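Uncharacterized N-acetyltransferase D2E76_00625 (Mycobacteroides abscessus, PDB 6YCA) probably transfers acetyl groups from acetyl coenzyme A to amine substrates, as a GCN5-related N-acetyltransferase of the Eis type that does not modify aminoglycosides. Local coordinates at residues A155-Q160 against I285-P290; I249-L254 against D276-G281; R311-E316 against T337-N342; Y324-P329 against V348-V353. All blocks are in the same frame, centred on the assembly; numbering follows the deposited sequence.

Interaction 1 of 4, residues A155-Q160 against I285-P290; sequences ATYRIQ and IDDPLP
L289 lays its CD1 methyl over one face of the Y157 ring, 4.2 Å from the ring centroid and 25° off the normal, a CH-pi contact offset toward the rim where the ring joins CB. Y157 leaves strand 149-160 with CG beside its own backbone N (chi1 -58°), which carries the ring out over the loop that follows strand 277-284. The ring then runs lengthwise above that loop: its base rests on L289, while farther out D287 CB comes up obliquely, 3.9 Å from Y157 CZ. The carboxylate of D287 is turned 66° from the ring plane.

The same L289 methyl serves a second neighbour. I159 meets it with CD1, the end of an extended chain, at 3.9 Å from L289 CD1, and the two side chains lie roughly at a right angle. At the other end of the contact A155 CB packs against I285, 4.2 Å from its CG2. Helix 259-270 closes over L289 through Y262 and V266, and V299 and V301 of strand 299-312 reach the tyrosine.

Across these two segments the adhesion is apolar, and the polar ends are satisfied outside them, the Y157 hydroxyl by P284 O and the D287 carboxylate by a salt bridge to R283. Dispersion and CH-pi packing thus hold the loop after strand 277-284 against strand 149-160.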
loop_
_atom_site.group_PDB
_atom_site.type_symbol
_atom_site.label_atom_id
_atom_site.label_comp_id
_atom_site.label_asym_id
_atom_site.label_seq_id
_atom_site.Cartn_x
_atom_site.Cartn_y
_atom_site.Cartn_z
ATOM N N ALA A 155 14.475 19.872 -6.223
ATOM C CA ALA A 155 14.173 18.486 -6.554
ATOM C C ALA A 155 14.655 17.566 -5.440
ATOM O O ALA A 155 15.497 17.936 -4.614
ATOM C CB ALA A 155 14.786 18.056 -7.897
ATOM N N THR A 156 14.098 16.355 -5.435
ATOM C CA THR A 156 14.449 15.309 -4.487
ATOM C C THR A 156 14.883 14.068 -5.249
ATOM O O THR A 156 14.137 13.562 -6.094
ATOM C CB THR A 156 13.249 14.952 -3.626
ATOM O OG1 THR A 156 12.723 16.145 -3.042
ATOM C CG2 THR A 156 13.670 13.995 -2.518
ATOM N N TYR A 157 16.072 13.571 -4.940
ATOM C CA TYR A 157 16.638 12.423 -5.625
ATOM C C TYR A 157 16.724 11.223 -4.688
ATOM O O TYR A 157 17.066 11.364 -3.511
ATOM C CB TYR A 157 18.039 12.758 -6.136
ATOM C CG TYR A 157 18.056 13.934 -7.076
ATOM C CD1 TYR A 157 18.121 15.231 -6.587
ATOM C CD2 TYR A 157 18.001 13.754 -8.449
ATOM C CE1 TYR A 157 18.135 16.316 -7.438
ATOM C CE2 TYR A 157 18.018 14.833 -9.310
ATOM C CZ TYR A 157 18.087 16.113 -8.798
ATOM O OH TYR A 157 18.103 17.196 -9.644
ATOM N N ARG A 158 16.402 10.045 -5.221
ATOM C CA ARG A 158 16.656 8.767 -4.566
ATOM C C ARG A 158 17.672 8.007 -5.405
ATOM O O ARG A 158 17.423 7.725 -6.583
ATOM C CB ARG A 158 15.399 7.909 -4.433
ATOM C CG ARG A 158 14.420 8.244 -3.329
ATOM C CD ARG A 158 13.331 7.178 -3.380
ATOM N NE ARG A 158 13.885 5.839 -3.171
ATOM C CZ ARG A 158 13.255 4.701 -3.475
ATOM N NH1 ARG A 158 12.041 4.727 -4.019
ATOM N NH2 ARG A 158 13.845 3.530 -3.254
ATOM N N ILE A 159 18.816 7.700 -4.804
ATOM C CA ILE A 159 19.895 6.981 -5.466
ATOM C C ILE A 159 19.934 5.570 -4.901
ATOM O O ILE A 159 19.998 5.389 -3.679
ATOM C CB ILE A 159 21.243 7.684 -5.240
ATOM C CG1 ILE A 159 21.187 9.124 -5.757
ATOM C CG2 ILE A 159 22.356 6.903 -5.918
ATOM C CD1 ILE A 159 22.467 9.903 -5.524
ATOM N N GLN A 160 19.880 4.574 -5.779
ATOM C CA GLN A 160 20.085 3.186 -5.373
ATOM C C GLN A 160 21.590 2.938 -5.404
ATOM O O GLN A 160 22.180 2.758 -6.472
ATOM C CB GLN A 160 19.315 2.226 -6.273
ATOM C CG GLN A 160 18.708 1.040 -5.523
ATOM C CD GLN A 160 18.405 -0.147 -6.426
ATOM O OE1 GLN A 160 18.904 -1.255 -6.203
ATOM N NE2 GLN A 160 17.578 0.075 -7.447
ATOM N N ILE A 285 17.300 21.437 -9.462
ATOM C CA ILE A 285 16.599 20.625 -10.453
ATOM C C ILE A 285 17.521 20.167 -11.577
ATOM O O ILE A 285 17.166 19.251 -12.326
ATOM C CB ILE A 285 15.336 21.324 -11.003
ATOM C CG1 ILE A 285 15.707 22.540 -11.847
ATOM C CG2 ILE A 285 14.409 21.734 -9.875
ATOM C CD1 ILE A 285 14.525 23.186 -12.510
ATOM N N ASP A 286 18.697 20.779 -11.723
ATOM C CA ASP A 286 19.675 20.368 -12.724
ATOM C C ASP A 286 20.939 19.798 -12.089
ATOM O O ASP A 286 22.021 19.865 -12.680
ATOM C CB ASP A 286 20.016 21.521 -13.667
ATOM C CG ASP A 286 20.698 22.685 -12.957
ATOM O OD1 ASP A 286 20.706 22.730 -11.706
ATOM O OD2 ASP A 286 21.226 23.570 -13.661
ATOM N N ASP A 287 20.807 19.219 -10.899
ATOM C CA ASP A 287 21.947 18.623 -10.224
ATOM C C ASP A 287 22.517 17.510 -11.093
ATOM O O ASP A 287 21.773 16.608 -11.501
ATOM C CB ASP A 287 21.499 18.047 -8.883
ATOM C CG ASP A 287 22.589 18.096 -7.829
ATOM O OD1 ASP A 287 23.668 18.665 -8.103
ATOM O OD2 ASP A 287 22.361 17.573 -6.715
ATOM N N PRO A 288 23.800 17.545 -11.422
ATOM C CA PRO A 288 24.347 16.551 -12.356
ATOM C C PRO A 288 24.572 15.168 -11.757
ATOM O O PRO A 288 25.515 14.481 -12.156
ATOM C CB PRO A 288 25.670 17.186 -12.803
ATOM C CG PRO A 288 26.070 18.055 -11.661
ATOM C CD PRO A 288 24.784 18.586 -11.077
ATOM N N LEU A 289 23.732 14.748 -10.805
ATOM C CA LEU A 289 23.822 13.381 -10.287
ATOM C C LEU A 289 23.714 12.314 -11.369
ATOM O O LEU A 289 24.539 11.383 -11.368
ATOM C CB LEU A 289 22.819 13.150 -9.149
ATOM C CG LEU A 289 23.092 13.789 -7.790
ATOM C CD1 LEU A 289 21.915 13.572 -6.855
ATOM C CD2 LEU A 289 24.344 13.190 -7.194
ATOM N N PRO A 290 22.755 12.365 -12.298
ATOM C CA PRO A 290 22.698 11.318 -13.330
ATOM C C PRO A 290 23.964 11.201 -14.155
ATOM O O PRO A 290 24.234 10.123 -14.698
ATOM C CB PRO A 290 21.511 11.749 -14.202
ATOM C CG PRO A 290 20.671 12.571 -13.310
ATOM C CD PRO A 290 21.622 13.301 -12.415
#

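Interaction 2 of 4, residues I249-L254 against D276-G281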
loop_
_atom_site.group_PDB
_atom_site.type_symbol
_atom_site.label_atom_id
_atom_site.label_comp_id
_atom_site.label_asym_id
_atom_site.label_seq_id
_atom_site.Cartn_x
_atom_site.Cartn_y
_atom_site.Cartn_z
ATOM N N ILE A 249 19.587 6.624 4.089
ATOM C CA ILE A 249 20.056 7.843 4.738
ATOM C C ILE A 249 19.439 9.038 4.022
ATOM O O ILE A 249 19.063 8.971 2.847
ATOM C CB ILE A 249 21.594 7.975 4.796
ATOM C CG1 ILE A 249 22.174 8.148 3.392
ATOM C CG2 ILE A 249 22.218 6.786 5.513
ATOM C CD1 ILE A 249 23.654 8.413 3.382
ATOM N N SER A 250 19.367 10.157 4.734
ATOM C CA SER A 250 18.767 11.380 4.217
ATOM C C SER A 250 19.779 12.513 4.320
ATOM O O SER A 250 20.248 12.832 5.418
ATOM C CB SER A 250 17.510 11.730 5.008
ATOM O OG SER A 250 16.884 12.871 4.459
ATOM N N VAL A 251 20.093 13.128 3.186
ATOM C CA VAL A 251 21.030 14.244 3.119
ATOM C C VAL A 251 20.209 15.530 3.149
ATOM O O VAL A 251 19.460 15.819 2.209
ATOM C CB VAL A 251 21.902 14.167 1.859
ATOM C CG1 VAL A 251 22.801 15.380 1.755
ATOM C CG2 VAL A 251 22.720 12.898 1.851
ATOM N N ASP A 252 20.340 16.304 4.229
ATOM C CA ASP A 252 19.591 17.549 4.356
ATOM C C ASP A 252 20.352 18.781 3.876
ATOM O O ASP A 252 19.719 19.805 3.592
ATOM C CB ASP A 252 19.096 17.754 5.794
ATOM C CG ASP A 252 20.204 17.647 6.810
ATOM O OD1 ASP A 252 21.324 17.277 6.414
ATOM O OD2 ASP A 252 19.958 17.933 8.002
ATOM N N ASP A 253 21.676 18.714 3.763
ATOM C CA ASP A 253 22.445 19.873 3.317
ATOM C C ASP A 253 23.693 19.384 2.596
ATOM O O ASP A 253 24.466 18.595 3.151
ATOM C CB ASP A 253 22.827 20.767 4.501
ATOM C CG ASP A 253 22.856 22.246 4.138
ATOM O OD1 ASP A 253 22.347 22.614 3.057
ATOM O OD2 ASP A 253 23.395 23.041 4.935
ATOM N N LEU A 254 23.876 19.833 1.355
ATOM C CA LEU A 254 25.078 19.546 0.578
ATOM C C LEU A 254 25.567 20.884 0.033
ATOM O O LEU A 254 25.005 21.414 -0.928
ATOM C CB LEU A 254 24.770 18.574 -0.552
ATOM C CG LEU A 254 25.899 17.714 -1.124
ATOM C CD1 LEU A 254 25.331 16.746 -2.149
ATOM C CD2 LEU A 254 27.006 18.547 -1.738
ATOM N N ASP A 276 21.861 1.488 1.476
ATOM C CA ASP A 276 21.159 0.999 0.299
ATOM C C ASP A 276 20.553 2.111 -0.544
ATOM O O ASP A 276 20.619 2.049 -1.775
ATOM C CB ASP A 276 20.068 0.003 0.709
ATOM C CG ASP A 276 20.639 -1.298 1.254
ATOM O OD1 ASP A 276 21.640 -1.788 0.689
ATOM O OD2 ASP A 276 20.096 -1.826 2.248
ATOM N N VAL A 277 19.957 3.125 0.082
ATOM C CA VAL A 277 19.284 4.207 -0.626
ATOM C C VAL A 277 19.803 5.533 -0.094
ATOM O O VAL A 277 19.875 5.735 1.121
ATOM C CB VAL A 277 17.759 4.128 -0.433
ATOM C CG1 VAL A 277 17.073 5.288 -1.124
ATOM C CG2 VAL A 277 17.231 2.802 -0.938
ATOM N N ILE A 278 20.150 6.442 -0.999
ATOM C CA ILE A 278 20.593 7.783 -0.634
ATOM C C ILE A 278 19.537 8.760 -1.127
ATOM O O ILE A 278 19.251 8.820 -2.329
ATOM C CB ILE A 278 21.968 8.106 -1.245
ATOM C CG1 ILE A 278 22.966 6.985 -0.938
ATOM C CG2 ILE A 278 22.485 9.436 -0.721
ATOM C CD1 ILE A 278 24.287 7.130 -1.675
ATOM N N GLU A 279 18.957 9.531 -0.214
ATOM C CA GLU A 279 17.951 10.521 -0.576
ATOM C C GLU A 279 18.514 11.917 -0.357
ATOM O O GLU A 279 18.881 12.277 0.766
ATOM C CB GLU A 279 16.626 10.318 0.160
ATOM C CG GLU A 279 15.514 11.211 -0.400
ATOM C CD GLU A 279 14.119 10.792 0.043
ATOM O OE1 GLU A 279 14.007 10.002 1.008
ATOM O OE2 GLU A 279 13.134 11.250 -0.589
ATOM N N LEU A 280 18.592 12.687 -1.436
ATOM C CA LEU A 280 19.073 14.060 -1.414
ATOM C C LEU A 280 17.867 14.964 -1.596
ATOM O O LEU A 280 17.044 14.723 -2.482
ATOM C CB LEU A 280 20.022 14.312 -2.588
ATOM C CG LEU A 280 21.408 13.684 -2.761
ATOM C CD1 LEU A 280 22.374 14.132 -1.677
ATOM C CD2 LEU A 280 21.343 12.164 -2.855
ATOM N N GLY A 281 17.741 15.978 -0.747
ATOM C CA GLY A 281 16.662 16.926 -0.882
ATOM C C GLY A 281 16.649 17.972 0.213
ATOM O O GLY A 281 16.880 17.675 1.390
#
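V251 and L280 lie side by side on the same face of two parallel strands, and the CD1 methyl of L280 fills the hollow beside the valine, 3.6 Å from V251 CB and within packing distance of both its methyls. L280 bends twice to get there, with chi1 -67° and chi2 -65° both turned, so that CD1 swings toward the neighbouring strand. L254 adds its own CD1 to the same methyl from farther along the strand, at 4.0 Å from L280 CD1. On the other flank I278 CG2 sits 4.3 Å from both I249 CG1 and V251 CG2, a shallow knob lodged between two side chains of the neighbouring strand. L269 of helix 259-270 covers I249, V251 and I278, so this face forms the inside of the beta-alpha-beta unit made by 248-256, that helix and 277-284. The other face carries S250 and E279.

Between the backbones the bonding is that of a parallel pair. V251 N reaches E279 O at 2.8 Å and nearly straight (178°), and I249 is gripped twice, its N giving to V277 O and its O accepting from E279 N. The bond from G281 N to V251 O is weak at 3.4 Å.

Three sound bonds and a weaker one at G281 thus pair the strands, while aliphatic branches fill the face toward the helix. Backbone polarity is spent within the sheet, leaving an apolar surface for the helix.

Interaction 3 of 4, residues R311-E316 against T337-N342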
loop_
_atom_site.group_PDB
_atom_site.type_symbol
_atom_site.label_atom_id
_atom_site.label_comp_id
_atom_site.label_asym_id
_atom_site.label_seq_id
_atom_site.Cartn_x
_atom_site.Cartn_y
_atom_site.Cartn_z
ATOM N N ARG A 311 9.943 38.398 -5.330
ATOM C CA ARG A 311 9.222 39.647 -5.570
ATOM C C ARG A 311 10.244 40.752 -5.799
ATOM O O ARG A 311 11.003 41.094 -4.887
ATOM C CB ARG A 311 8.324 39.976 -4.381
ATOM C CG ARG A 311 7.808 41.390 -4.338
ATOM C CD ARG A 311 6.718 41.659 -5.360
ATOM N NE ARG A 311 6.920 42.960 -5.991
ATOM C CZ ARG A 311 5.947 43.753 -6.426
ATOM N NH1 ARG A 311 4.679 43.396 -6.292
ATOM N NH2 ARG A 311 6.246 44.914 -6.988
ATOM N N LEU A 312 10.270 41.304 -7.011
ATOM C CA LEU A 312 11.178 42.398 -7.346
ATOM C C LEU A 312 10.635 43.699 -6.759
ATOM O O LEU A 312 9.588 44.197 -7.192
ATOM C CB LEU A 312 11.341 42.499 -8.859
ATOM C CG LEU A 312 11.914 41.264 -9.560
ATOM C CD1 LEU A 312 11.973 41.467 -11.061
ATOM C CD2 LEU A 312 13.292 40.932 -9.022
ATOM N N VAL A 313 11.353 44.254 -5.780
ATOM C CA VAL A 313 10.918 45.482 -5.119
ATOM C C VAL A 313 11.365 46.715 -5.898
ATOM O O VAL A 313 10.584 47.650 -6.104
ATOM C CB VAL A 313 11.406 45.505 -3.658
ATOM C CG1 VAL A 313 10.906 46.752 -2.943
ATOM C CG2 VAL A 313 10.956 44.245 -2.927
ATOM N N ASP A 314 12.624 46.748 -6.333
ATOM C CA ASP A 314 13.132 47.801 -7.214
ATOM C C ASP A 314 13.570 47.114 -8.504
ATOM O O ASP A 314 14.668 46.555 -8.576
ATOM C CB ASP A 314 14.279 48.569 -6.564
ATOM C CG ASP A 314 14.627 49.855 -7.308
ATOM O OD1 ASP A 314 14.349 49.954 -8.521
ATOM O OD2 ASP A 314 15.186 50.774 -6.675
ATOM N N VAL A 315 12.707 47.152 -9.519
ATOM C CA VAL A 315 12.964 46.401 -10.746
ATOM C C VAL A 315 14.225 46.895 -11.447
ATOM O O VAL A 315 15.053 46.093 -11.894
ATOM C CB VAL A 315 11.731 46.428 -11.666
ATOM C CG1 VAL A 315 12.082 45.903 -13.047
ATOM C CG2 VAL A 315 10.605 45.613 -11.052
ATOM N N GLU A 316 14.396 48.216 -11.556
ATOM C CA GLU A 316 15.548 48.743 -12.283
ATOM C C GLU A 316 16.857 48.325 -11.624
ATOM O O GLU A 316 17.787 47.862 -12.296
ATOM C CB GLU A 316 15.455 50.264 -12.413
ATOM C CG GLU A 316 16.647 50.882 -13.142
ATOM C CD GLU A 316 16.482 52.370 -13.412
ATOM O OE1 GLU A 316 15.599 52.994 -12.791
ATOM O OE2 GLU A 316 17.253 52.918 -14.234
ATOM N N THR A 337 1.458 46.780 -10.030
ATOM C CA THR A 337 0.343 47.480 -9.404
ATOM C C THR A 337 0.684 47.954 -7.996
ATOM O O THR A 337 0.380 49.095 -7.635
ATOM C CB THR A 337 -0.882 46.565 -9.365
ATOM O OG1 THR A 337 -1.248 46.200 -10.700
ATOM C CG2 THR A 337 -2.051 47.267 -8.694
ATOM N N LEU A 338 1.318 47.101 -7.190
ATOM C CA LEU A 338 1.612 47.481 -5.811
ATOM C C LEU A 338 2.670 48.572 -5.748
ATOM O O LEU A 338 2.569 49.495 -4.931
ATOM C CB LEU A 338 2.052 46.264 -5.002
ATOM C CG LEU A 338 0.950 45.479 -4.289
ATOM C CD1 LEU A 338 0.095 44.703 -5.282
ATOM C CD2 LEU A 338 1.553 44.554 -3.246
ATOM N N LEU A 339 3.689 48.490 -6.599
ATOM C CA LEU A 339 4.787 49.452 -6.610
ATOM C C LEU A 339 4.798 50.135 -7.969
ATOM O O LEU A 339 5.529 49.713 -8.879
ATOM C CB LEU A 339 6.111 48.747 -6.335
ATOM C CG LEU A 339 6.144 48.016 -4.993
ATOM C CD1 LEU A 339 7.461 47.280 -4.795
ATOM C CD2 LEU A 339 5.888 48.994 -3.856
ATOM N N PRO A 340 4.010 51.201 -8.152
ATOM C CA PRO A 340 3.969 51.881 -9.461
ATOM C C PRO A 340 5.297 52.491 -9.873
ATOM O O PRO A 340 5.448 52.861 -11.045
ATOM C CB PRO A 340 2.891 52.956 -9.274
ATOM C CG PRO A 340 2.087 52.491 -8.096
ATOM C CD PRO A 340 3.054 51.782 -7.198
ATOM N N HIS A 341 6.251 52.615 -8.946
ATOM C CA HIS A 341 7.585 53.078 -9.302
ATOM C C HIS A 341 8.238 52.155 -10.325
ATOM O O HIS A 341 9.076 52.600 -11.116
ATOM C CB HIS A 341 8.439 53.197 -8.037
ATOM C CG HIS A 341 9.854 53.613 -8.295
ATOM N ND1 HIS A 341 10.184 54.839 -8.835
ATOM C CD2 HIS A 341 11.027 52.973 -8.072
ATOM C CE1 HIS A 341 11.498 54.931 -8.943
ATOM N NE2 HIS A 341 12.033 53.813 -8.486
ATOM N N ASN A 342 7.862 50.874 -10.332
ATOM C CA ASN A 342 8.411 49.906 -11.275
ATOM C C ASN A 342 7.684 49.876 -12.613
ATOM O O ASN A 342 8.216 49.315 -13.579
ATOM C CB ASN A 342 8.390 48.501 -10.665
ATOM C CG ASN A 342 9.248 48.392 -9.422
ATOM O OD1 ASN A 342 10.375 48.888 -9.389
ATOM N ND2 ASN A 342 8.718 47.746 -8.389
#
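This is a buried side-chain-to-backbone contact in which N342, from the loop between strands 330-335 and 344-348, binds the turn that leads from strand 299-312 into helix 315-321. The loop belongs to the sterol-carrier-like domain. The amide of N342 uses both its ends. ND2 gives a hydrogen bond to V313 O at 3.0 Å, with the acceptor in the amide plane, and OD1 accepts from V315 N at 2.9 Å (174°). In both bonds the donor lies well above the acceptor's carbonyl plane. N342 CG stands beside its own backbone N (chi1 -62°), directing the amide across the turn, and V315 CG2 packs against N342 CG at 3.5 Å. D314 occupies the N-cap position and weakly accepts from A317 N, so N342 and D314 each engage a backbone NH at this helix start.

A hydrophobic and cationic patch adjoins the amide. L339 inserts CD1 between V313 CG1, at 3.9 Å, and the guanidinium of R311. That arginine doubles back at chi2 and chi3, and its NE returns to L312 O at 3.2 Å. Its remaining nitrogens find partners beyond the two segments, NH1 with F146 O and NH2 in a salt bridge with D336, whose carboxylate also accepts from N342 ND2.

D336 thus ties arginine and asparagine together and probably offsets the buried positive charge, while both ends of the amide are committed. The result is a directional polar junction fixing the loop to the turn.

Interaction 4 of 4, residues Y324-P329 against V348-V353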
loop_
_atom_site.group_PDB
_atom_site.type_symbol
_atom_site.label_atom_id
_atom_site.label_comp_id
_atom_site.label_asym_id
_atom_site.label_seq_id
_atom_site.Cartn_x
_atom_site.Cartn_y
_atom_site.Cartn_z
ATOM N N TYR A 324 24.425 39.887 -18.139
ATOM C CA TYR A 324 23.793 39.429 -19.367
ATOM C C TYR A 324 24.874 39.073 -20.377
ATOM O O TYR A 324 26.064 39.313 -20.154
ATOM C CB TYR A 324 22.882 40.513 -19.956
ATOM C CG TYR A 324 21.861 41.056 -18.986
ATOM C CD1 TYR A 324 20.627 40.439 -18.831
ATOM C CD2 TYR A 324 22.131 42.186 -18.224
ATOM C CE1 TYR A 324 19.691 40.931 -17.944
ATOM C CE2 TYR A 324 21.199 42.688 -17.337
ATOM C CZ TYR A 324 19.981 42.055 -17.200
ATOM O OH TYR A 324 19.049 42.547 -16.314
ATOM N N THR A 325 24.452 38.503 -21.505
ATOM C CA THR A 325 25.384 38.167 -22.570
ATOM C C THR A 325 25.575 39.361 -23.501
ATOM O O THR A 325 24.796 40.315 -23.506
ATOM C CB THR A 325 24.888 36.953 -23.358
ATOM O OG1 THR A 325 23.641 37.267 -23.984
ATOM C CG2 THR A 325 24.696 35.758 -22.440
ATOM N N ASP A 326 26.616 39.284 -24.329
ATOM C CA ASP A 326 26.967 40.385 -25.226
ATOM C C ASP A 326 26.001 40.415 -26.411
ATOM O O ASP A 326 26.348 40.133 -27.561
ATOM C CB ASP A 326 28.419 40.279 -25.667
ATOM C CG ASP A 326 29.386 40.631 -24.558
ATOM O OD1 ASP A 326 29.024 41.463 -23.701
ATOM O OD2 ASP A 326 30.503 40.075 -24.541
ATOM N N GLY A 327 24.755 40.774 -26.103
ATOM C CA GLY A 327 23.713 40.908 -27.092
ATOM C C GLY A 327 23.258 42.350 -27.251
ATOM O O GLY A 327 23.707 43.262 -26.562
ATOM N N ALA A 328 22.338 42.533 -28.187
ATOM C CA ALA A 328 21.762 43.847 -28.400
ATOM C C ALA A 328 20.702 44.131 -27.335
ATOM O O ALA A 328 20.039 43.213 -26.845
ATOM C CB ALA A 328 21.131 43.927 -29.786
ATOM N N PRO A 329 20.539 45.395 -26.949
ATOM C CA PRO A 329 19.585 45.725 -25.884
ATOM C C PRO A 329 18.153 45.374 -26.261
ATOM O O PRO A 329 17.755 45.420 -27.427
ATOM C CB PRO A 329 19.755 47.240 -25.711
ATOM C CG PRO A 329 21.098 47.544 -26.275
ATOM C CD PRO A 329 21.297 46.575 -27.397
ATOM N N VAL A 348 17.537 46.875 -21.165
ATOM C CA VAL A 348 18.501 46.028 -20.472
ATOM C C VAL A 348 19.533 45.535 -21.478
ATOM O O VAL A 348 19.180 45.041 -22.555
ATOM C CB VAL A 348 17.825 44.867 -19.720
ATOM C CG1 VAL A 348 16.998 45.409 -18.572
ATOM C CG2 VAL A 348 16.956 44.048 -20.651
ATOM N N SER A 349 20.807 45.689 -21.132
ATOM C CA SER A 349 21.897 45.201 -21.959
ATOM C C SER A 349 23.093 44.945 -21.059
ATOM O O SER A 349 23.130 45.374 -19.903
ATOM C CB SER A 349 22.254 46.197 -23.065
ATOM O OG SER A 349 22.808 47.380 -22.518
ATOM N N SER A 350 24.080 44.232 -21.605
ATOM C CA SER A 350 25.285 43.929 -20.841
ATOM C C SER A 350 26.055 45.183 -20.425
ATOM O O SER A 350 26.860 45.115 -19.489
ATOM C CB SER A 350 26.177 42.971 -21.639
ATOM O OG SER A 350 27.332 42.602 -20.909
ATOM N N ASP A 351 25.826 46.323 -21.079
ATOM C CA ASP A 351 26.561 47.544 -20.761
ATOM C C ASP A 351 25.817 48.478 -19.816
ATOM O O ASP A 351 26.438 49.072 -18.931
ATOM C CB ASP A 351 26.912 48.310 -22.039
ATOM C CG ASP A 351 27.830 47.531 -22.948
ATOM O OD1 ASP A 351 28.622 46.712 -22.437
ATOM O OD2 ASP A 351 27.762 47.743 -24.177
ATOM N N LYS A 352 24.504 48.623 -19.971
ATOM C CA LYS A 352 23.776 49.626 -19.207
ATOM C C LYS A 352 22.318 49.204 -19.104
ATOM O O LYS A 352 21.776 48.565 -20.010
ATOM C CB LYS A 352 23.906 51.021 -19.839
ATOM C CG LYS A 352 23.263 52.165 -19.041
ATOM C CD LYS A 352 23.555 53.532 -19.679
ATOM C CE LYS A 352 23.024 54.691 -18.831
ATOM N NZ LYS A 352 23.365 56.035 -19.404
ATOM N N VAL A 353 21.705 49.550 -17.976
ATOM C CA VAL A 353 20.280 49.356 -17.742
ATOM C C VAL A 353 19.694 50.705 -17.366
ATOM O O VAL A 353 20.043 51.270 -16.321
ATOM C CB VAL A 353 20.026 48.332 -16.629
ATOM C CG1 VAL A 353 18.550 48.298 -16.280
ATOM C CG2 VAL A 353 20.512 46.957 -17.055
#
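S349 OG donates to K352 O at 3.0 Å, in the carbonyl plane and on a lone pair, and the carbon side of the same serine packs on proline across the contact, with P329 CG 3.7 Å from S349 CB. The 348-353 loop is thus braced from within where it meets the 324-329 loop of the sterol-carrier-like domain. P329 CA also makes a CA-H...O contact with V348 O at 3.4 Å.

S350 adds a weak hydrogen bond, from its OG to D326 OD1 at 3.5 Å, and its hydroxyl lies 3.6 Å from Y324 O. The serine turns OG opposite its own backbone N (chi1 -177°), toward the 324-329 loop, and S350 CB rests 3.5 Å from T325 O. D326, the centre of an inverse gamma turn closed by G327 N on T325 O, offers its carboxylate from that bend.

Y324 and V348 form the buried part. Their side chains cross obliquely, Y324 CZ lying 4.3 Å from V348 CB, and V353 CG2 is as far from Y324 CE2. The phenol hydroxyl is bonded to L319 O of helix 315-321, and the rings of Y324 and F403 (helix 395-403) meet edge-to-face.

One side of the contact is aromatic and aliphatic, facing the helices, and the other is a partly solvent-accessible set of hydroxyl, carboxylate and carbonyl groups. With its single direct hydrogen bond so weak, the association of the two loops probably rests more on packing than on polar pairing.

In the fold
Interactions 1 and 2 are buried, with centres 10 Å apart, and meet on strand 277-284: I159 N and Y157 N probably hydrogen-bond to I278 O and L280 O. One seats a loop by side-chain packing, whereas the other combines strand pairing with an apolar face toward helix 259-270. Interaction 3 is also buried but relies on a buried amide and guanidinium; it lies about 17 Å from interaction 1 at the nearest atoms, though strands 149-160 and 299-312 are neighbours. Interaction 4, the only partly buried one, lies wholly in the sterol-carrier-like domain, whereas interaction 3 joins that domain to the end of strand 299-312. Their segments alternate along the chain and touch loosely through E316 and V353.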